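Local coordinates for N-terminal acetyltransferase-like protein (PDB 5NNP) that probably serves as the tetratricopeptide-repeat auxiliary subunit of an N-terminal acetyltransferase A complex, at residues E681-I684 and L690-L693; R694-A699 and E711-L716. All coordinates share one frame; numbering follows the deposited sequence.

Contact 1: E681-I684 and L690-L693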
ATOM      1  N   GLU A 681      -7.464  28.085  -4.721  1.00 53.43           N
ATOM      2  CA  GLU A 681      -8.040  28.831  -3.605  1.00 54.85           C
ATOM      3  C   GLU A 681      -7.003  29.228  -2.544  1.00 52.78           C
ATOM      4  O   GLU A 681      -7.052  30.344  -2.018  1.00 58.40           O
ATOM      5  CB  GLU A 681      -9.160  28.016  -2.956  1.00 54.68           C
ATOM      6  CG  GLU A 681     -10.252  27.617  -3.919  1.00 52.14           C
ATOM      7  CD  GLU A 681     -10.955  28.808  -4.519  1.00 64.39           C
ATOM      8  OE1 GLU A 681     -10.873  29.906  -3.932  1.00 69.25           O
ATOM      9  OE2 GLU A 681     -11.590  28.643  -5.581  1.00 67.58           O
ATOM     10  N   VAL A 682      -6.070  28.323  -2.237  1.00 49.46           N
ATOM     11  CA  VAL A 682      -4.998  28.598  -1.272  1.00 48.36           C
ATOM     12  C   VAL A 682      -4.012  29.664  -1.745  1.00 64.12           C
ATOM     13  O   VAL A 682      -3.646  30.553  -0.972  1.00 70.34           O
ATOM     14  CB  VAL A 682      -4.187  27.334  -0.940  1.00 57.03           C
ATOM     15  CG1 VAL A 682      -2.904  27.694  -0.187  1.00 47.25           C
ATOM     16  CG2 VAL A 682      -5.031  26.343  -0.146  1.00 52.77           C
ATOM     17  N   TYR A 683      -3.595  29.589  -3.008  1.00 57.85           N
ATOM     18  CA  TYR A 683      -2.583  30.513  -3.531  1.00 59.92           C
ATOM     19  C   TYR A 683      -3.064  31.942  -3.819  1.00 64.81           C
ATOM     20  O   TYR A 683      -2.292  32.889  -3.641  1.00 67.99           O
ATOM     21  CB  TYR A 683      -1.956  29.938  -4.798  1.00 58.09           C
ATOM     22  CG  TYR A 683      -1.040  28.771  -4.525  1.00 56.16           C
ATOM     23  CD1 TYR A 683      -0.089  28.834  -3.522  1.00 59.47           C
ATOM     24  CD2 TYR A 683      -1.137  27.601  -5.262  1.00 47.82           C
ATOM     25  CE1 TYR A 683       0.753  27.771  -3.268  1.00 57.18           C
ATOM     26  CE2 TYR A 683      -0.303  26.536  -5.015  1.00 53.42           C
ATOM     27  CZ  TYR A 683       0.640  26.626  -4.015  1.00 54.91           C
ATOM     28  OH  TYR A 683       1.473  25.565  -3.766  1.00 51.31           O
ATOM     29  N   ILE A 684      -4.304  32.127  -4.267  1.00 64.14           N
ATOM     30  CA  ILE A 684      -4.776  33.504  -4.459  1.00 76.58           C
ATOM     31  C   ILE A 684      -4.809  34.233  -3.120  1.00 78.58           C
ATOM     32  O   ILE A 684      -4.475  35.419  -3.035  1.00 79.38           O
ATOM     33  CB  ILE A 684      -6.172  33.591  -5.104  1.00 73.94           C
ATOM     34  CG1 ILE A 684      -7.108  32.560  -4.492  1.00 70.98           C
ATOM     35  CG2 ILE A 684      -6.081  33.398  -6.602  1.00 80.09           C
ATOM     36  CD1 ILE A 684      -8.395  32.420  -5.240  1.00 71.50           C
ATOM     37  N   LEU A 690       1.307  33.364  -9.273  1.00 60.43           N
ATOM     38  CA  LEU A 690       1.951  32.510 -10.265  1.00 61.71           C
ATOM     39  C   LEU A 690       1.632  31.025 -10.014  1.00 62.49           C
ATOM     40  O   LEU A 690       1.377  30.264 -10.949  1.00 62.36           O
ATOM     41  CB  LEU A 690       3.460  32.734 -10.268  1.00 60.50           C
ATOM     42  CG  LEU A 690       4.163  32.116 -11.475  1.00 64.35           C
ATOM     43  CD1 LEU A 690       3.499  32.573 -12.762  1.00 66.16           C
ATOM     44  CD2 LEU A 690       5.647  32.447 -11.492  1.00 69.90           C
ATOM     45  N   LEU A 691       1.643  30.622  -8.748  1.00 57.40           N
ATOM     46  CA  LEU A 691       1.287  29.258  -8.386  1.00 58.98           C
ATOM     47  C   LEU A 691      -0.203  29.028  -8.594  1.00 62.73           C
ATOM     48  O   LEU A 691      -0.625  27.959  -9.026  1.00 60.57           O
ATOM     49  CB  LEU A 691       1.678  28.965  -6.934  1.00 60.95           C
ATOM     50  CG  LEU A 691       3.179  29.069  -6.651  1.00 56.86           C
ATOM     51  CD1 LEU A 691       3.506  28.619  -5.233  1.00 48.94           C
ATOM     52  CD2 LEU A 691       3.948  28.257  -7.673  1.00 45.14           C
ATOM     53  N   ALA A 692      -0.996  30.045  -8.279  1.00 70.15           N
ATOM     54  CA  ALA A 692      -2.428  30.017  -8.549  1.00 67.92           C
ATOM     55  C   ALA A 692      -2.698  29.661 -10.010  1.00 60.50           C
ATOM     56  O   ALA A 692      -3.505  28.780 -10.301  1.00 63.42           O
ATOM     57  CB  ALA A 692      -3.063  31.367  -8.196  1.00 69.59           C
ATOM     58  N   LEU A 693      -2.009  30.344 -10.921  1.00 56.46           N
ATOM     59  CA  LEU A 693      -2.158  30.093 -12.347  1.00 54.53           C
ATOM     60  C   LEU A 693      -1.753  28.670 -12.706  1.00 67.36           C
ATOM     61  O   LEU A 693      -2.355  28.033 -13.575  1.00 71.26           O
ATOM     62  CB  LEU A 693      -1.325  31.083 -13.146  1.00 56.36           C
ATOM     63  CG  LEU A 693      -1.421  30.935 -14.659  1.00 64.15           C
ATOM     64  CD1 LEU A 693      -2.870  31.025 -15.103  1.00 65.33           C
ATOM     65  CD2 LEU A 693      -0.583  32.004 -15.334  1.00 64.44           C
TER

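Contact 2: R694-A699 and E711-L716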
ATOM      1  N   ARG A 694      -0.726  28.171 -12.033  1.00 57.94           N
ATOM      2  CA  ARG A 694      -0.212  26.848 -12.327  1.00 52.11           C
ATOM      3  C   ARG A 694      -1.263  25.795 -12.031  1.00 57.44           C
ATOM      4  O   ARG A 694      -1.503  24.904 -12.846  1.00 58.40           O
ATOM      5  CB  ARG A 694       1.045  26.592 -11.527  1.00 50.18           C
ATOM      6  CG  ARG A 694       1.660  25.231 -11.709  1.00 43.90           C
ATOM      7  CD  ARG A 694       2.954  25.227 -10.937  1.00 47.15           C
ATOM      8  NE  ARG A 694       3.671  23.965 -10.994  1.00 46.27           N
ATOM      9  CZ  ARG A 694       3.768  23.114  -9.982  1.00 52.59           C
ATOM     10  NH1 ARG A 694       3.175  23.370  -8.822  1.00 49.39           N
ATOM     11  NH2 ARG A 694       4.459  21.998 -10.140  1.00 60.88           N
ATOM     12  N   CYS A 695      -1.881  25.914 -10.856  1.00 55.96           N
ATOM     13  CA  CYS A 695      -3.038  25.112 -10.484  1.00 49.67           C
ATOM     14  C   CYS A 695      -4.168  25.233 -11.491  1.00 57.98           C
ATOM     15  O   CYS A 695      -4.727  24.230 -11.929  1.00 62.35           O
ATOM     16  CB  CYS A 695      -3.553  25.526  -9.111  1.00 45.68           C
ATOM     17  SG  CYS A 695      -2.507  25.008  -7.766  1.00 46.56           S
ATOM     18  N   LEU A 696      -4.512  26.470 -11.837  1.00 58.04           N
ATOM     19  CA  LEU A 696      -5.590  26.725 -12.781  1.00 58.14           C
ATOM     20  C   LEU A 696      -5.304  26.052 -14.128  1.00 59.63           C
ATOM     21  O   LEU A 696      -6.154  25.334 -14.643  1.00 58.96           O
ATOM     22  CB  LEU A 696      -5.805  28.228 -12.957  1.00 54.92           C
ATOM     23  CG  LEU A 696      -7.022  28.682 -13.773  1.00 57.82           C
ATOM     24  CD1 LEU A 696      -8.360  28.223 -13.165  1.00 57.67           C
ATOM     25  CD2 LEU A 696      -7.006  30.185 -13.922  1.00 60.41           C
ATOM     26  N   LYS A 697      -4.103  26.249 -14.676  1.00 62.77           N
ATOM     27  CA  LYS A 697      -3.732  25.621 -15.950  1.00 60.34           C
ATOM     28  C   LYS A 697      -3.774  24.092 -15.871  1.00 58.50           C
ATOM     29  O   LYS A 697      -4.075  23.430 -16.858  1.00 63.99           O
ATOM     30  CB  LYS A 697      -2.339  26.072 -16.410  1.00 57.50           C
ATOM     31  CG  LYS A 697      -2.235  27.564 -16.738  1.00 68.72           C
ATOM     32  CD  LYS A 697      -1.030  27.900 -17.629  1.00 65.83           C
ATOM     33  CE  LYS A 697      -1.235  27.390 -19.043  1.00 67.13           C
ATOM     34  NZ  LYS A 697      -0.080  27.687 -19.922  1.00 70.42           N
ATOM     35  N   ALA A 698      -3.467  23.529 -14.705  1.00 54.44           N
ATOM     36  CA  ALA A 698      -3.559  22.075 -14.521  1.00 57.81           C
ATOM     37  C   ALA A 698      -5.020  21.605 -14.534  1.00 60.80           C
ATOM     38  O   ALA A 698      -5.408  20.731 -15.315  1.00 56.80           O
ATOM     39  CB  ALA A 698      -2.874  21.652 -13.220  1.00 43.09           C
ATOM     40  N   ALA A 699      -5.822  22.200 -13.658  1.00 60.48           N
ATOM     41  CA  ALA A 699      -7.231  21.876 -13.553  1.00 59.69           C
ATOM     42  C   ALA A 699      -7.936  22.040 -14.895  1.00 65.87           C
ATOM     43  O   ALA A 699      -8.817  21.258 -15.252  1.00 62.66           O
ATOM     44  CB  ALA A 699      -7.886  22.744 -12.499  1.00 55.53           C
ATOM     45  N   GLU A 711     -14.995  29.538 -13.040  1.00 73.47           N
ATOM     46  CA  GLU A 711     -15.172  30.541 -12.000  1.00 74.65           C
ATOM     47  C   GLU A 711     -13.835  31.113 -11.521  1.00 74.26           C
ATOM     48  O   GLU A 711     -13.650  32.333 -11.468  1.00 77.73           O
ATOM     49  CB  GLU A 711     -15.935  29.932 -10.826  1.00 78.36           C
ATOM     50  CG  GLU A 711     -16.473  30.937  -9.840  1.00 85.71           C
ATOM     51  CD  GLU A 711     -17.092  30.271  -8.637  1.00 93.09           C
ATOM     52  OE1 GLU A 711     -16.378  29.495  -7.951  1.00 90.20           O
ATOM     53  OE2 GLU A 711     -18.296  30.515  -8.389  1.00 97.33           O
ATOM     54  N   GLN A 712     -12.907  30.227 -11.179  1.00 68.68           N
ATOM     55  CA  GLN A 712     -11.580  30.639 -10.740  1.00 66.01           C
ATOM     56  C   GLN A 712     -10.816  31.364 -11.851  1.00 72.33           C
ATOM     57  O   GLN A 712     -10.056  32.291 -11.578  1.00 75.93           O
ATOM     58  CB  GLN A 712     -10.780  29.427 -10.244  1.00 65.71           C
ATOM     59  CG  GLN A 712     -11.337  28.797  -8.963  1.00 63.33           C
ATOM     60  CD  GLN A 712     -10.677  27.470  -8.622  1.00 63.83           C
ATOM     61  OE1 GLN A 712     -10.156  26.787  -9.501  1.00 67.70           O
ATOM     62  NE2 GLN A 712     -10.698  27.096  -7.340  1.00 56.44           N
ATOM     63  N   ALA A 713     -11.024  30.951 -13.101  1.00 74.21           N
ATOM     64  CA  ALA A 713     -10.400  31.622 -14.242  1.00 72.67           C
ATOM     65  C   ALA A 713     -10.850  33.082 -14.314  1.00 79.47           C
ATOM     66  O   ALA A 713     -10.041  33.999 -14.486  1.00 82.71           O
ATOM     67  CB  ALA A 713     -10.735  30.894 -15.539  1.00 67.68           C
ATOM     68  N   ALA A 714     -12.153  33.289 -14.162  1.00 78.24           N
ATOM     69  CA  ALA A 714     -12.710  34.629 -14.180  1.00 76.19           C
ATOM     70  C   ALA A 714     -12.310  35.418 -12.936  1.00 76.07           C
ATOM     71  O   ALA A 714     -12.092  36.627 -13.005  1.00 80.79           O
ATOM     72  CB  ALA A 714     -14.228  34.564 -14.304  1.00 78.34           C
ATOM     73  N   LYS A 715     -12.222  34.739 -11.799  1.00 75.58           N
ATOM     74  CA  LYS A 715     -11.882  35.409 -10.542  1.00 80.09           C
ATOM     75  C   LYS A 715     -10.427  35.880 -10.563  1.00 82.56           C
ATOM     76  O   LYS A 715     -10.088  36.927 -10.013  1.00 82.43           O
ATOM     77  CB  LYS A 715     -12.135  34.474  -9.348  1.00 74.36           C
ATOM     78  CG  LYS A 715     -12.068  35.142  -7.973  1.00 78.65           C
ATOM     79  CD  LYS A 715     -12.701  34.254  -6.891  1.00 85.82           C
ATOM     80  CE  LYS A 715     -12.029  32.873  -6.813  1.00 83.08           C
ATOM     81  NZ  LYS A 715     -12.659  31.926  -5.831  1.00 79.23           N
ATOM     82  N   LEU A 716      -9.573  35.103 -11.219  1.00 77.84           N
ATOM     83  CA  LEU A 716      -8.153  35.421 -11.283  1.00 81.34           C
ATOM     84  C   LEU A 716      -7.909  36.668 -12.114  1.00 83.54           C
ATOM     85  O   LEU A 716      -7.156  37.558 -11.722  1.00 86.61           O
ATOM     86  CB  LEU A 716      -7.373  34.244 -11.870  1.00 77.39           C
ATOM     87  CG  LEU A 716      -5.849  34.220 -11.760  1.00 74.43           C
ATOM     88  CD1 LEU A 716      -5.397  34.014 -10.317  1.00 67.80           C
ATOM     89  CD2 LEU A 716      -5.302  33.120 -12.654  1.00 75.55           C
TER

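Contact 1: E681-I684 and L690-L693
The phenol ring of Tyr-683 has Leu-691 laid over one of its faces. Leu-691 CB sits 3.5 Å from the ring centroid and only 9° off the ring normal, a CH-pi contact centred on the aromatic system. On the same face the CD1 methyl lies nearer the hydroxyl end, 3.5 Å from Tyr-683 CE1, so the leucine runs obliquely over the ring from its middle toward its tip. The backbone N of Ala-692 approaches the base of the ring at a slant. Tyr-683 carries CG anti to its own carbonyl carbon (chi1 -72°), and Leu-691 adopts the same arrangement; with both side chains starting toward the other helix, this torsion lays ring and leucine against each other, and the flat ring offers the branched leucine a broad apolar surface.

Beside this pair the backbones draw close: the CA atoms of Tyr-683 and Ala-692 are 5.0 Å apart. Alanine suits this place because its one methyl fills little room, and Ala-692 CB packs 3.8 Å from Tyr-683 CB. The methyl also meets the CG2 branch of Ile-684, with Ala-692 CB to Ile-684 CG2 at 4.0 Å. The side-chain contacts among Tyr-683, Ile-684, Leu-691 and Ala-692 are all apolar, held by shape and dispersion. Met-659 and Leu-666 of helix 654-668 add further packing against Tyr-683. Glu-17 and Glu-19 of a neighbouring subunit, the putative uncharacterized protein, touch Leu-691 and Tyr-683 respectively, which places the aromatic pair close to a subunit interface.

Helix 673-685 and helix 689-702 are separated by a very short connection, and the chain doubles back through it. Two antiparallel helices joined by a short turn make a helical hairpin, here closed by the tyrosine-leucine contact and the small alanine, the element from which TPR-like superhelical arrays are built.

Contact 2: R694-A699 and E711-L716
Helix segments 694-699 and 711-716 run antiparallel at 149°, their axes approaching to 10.6 Å, and come closest at Leu-696 and Ala-713, whose CA atoms are 7.0 Å apart. Leu-696 bridges this interval almost by itself. Its CG is anti to the backbone N (chi1 -172°), an orientation that carries both methyls across to the second helix, where they part. CD2 rests 3.7 Å from Ala-713 CA and 3.6 Å from the CD2 methyl of Leu-716, the two leucine side chains passing alongside and pointing opposite ways. CD1 lies 3.8 Å from Ala-713 N and beside Gln-712 CB. Ala-713 suits the position because its short side chain leaves its backbone open to the leucine methyls.

Gln-712 lends only its aliphatic base to this packing. The rest of the chain is stretched out, and NE2 donates to Glu-681 OE2 and to Ile-677 O on helix 673-685, which satisfies the buried amide nitrogen.

With an alanine at Leu-696, both methyls would be gone; a gap would probably open against Ala-713, and Leu-716 CD2 would probably be left without its leucine partner on this side. The chemistry thus divides the work: dispersion between branched and small apolar groups joins these two helices, while the polar end of Gln-712 ties the second of them to a third.

Contact 1 closes before contact 2 opens along the chain, and their centres lie only 8 Å apart, about 30 Å from the centre of the chain. Helix 689-702 serves both, contact 1 using an earlier stretch of it and contact 2 a later one, and it lies against helix 673-685 and helix 707-723 along its length. The two contacts also touch directly, through Tyr-683 CE2 and Cys-695 SG at 3.8 Å, and through Ile-684 CG2 and Leu-716 CD1, also at 3.8 Å. Glu-681 and Lys-715 add a weak, long ion pair. The three successive helices therefore pack as one layered unit near the C-terminal end, as in an alpha-solenoid, with helix 689-702 also bordering the neighbouring subunit.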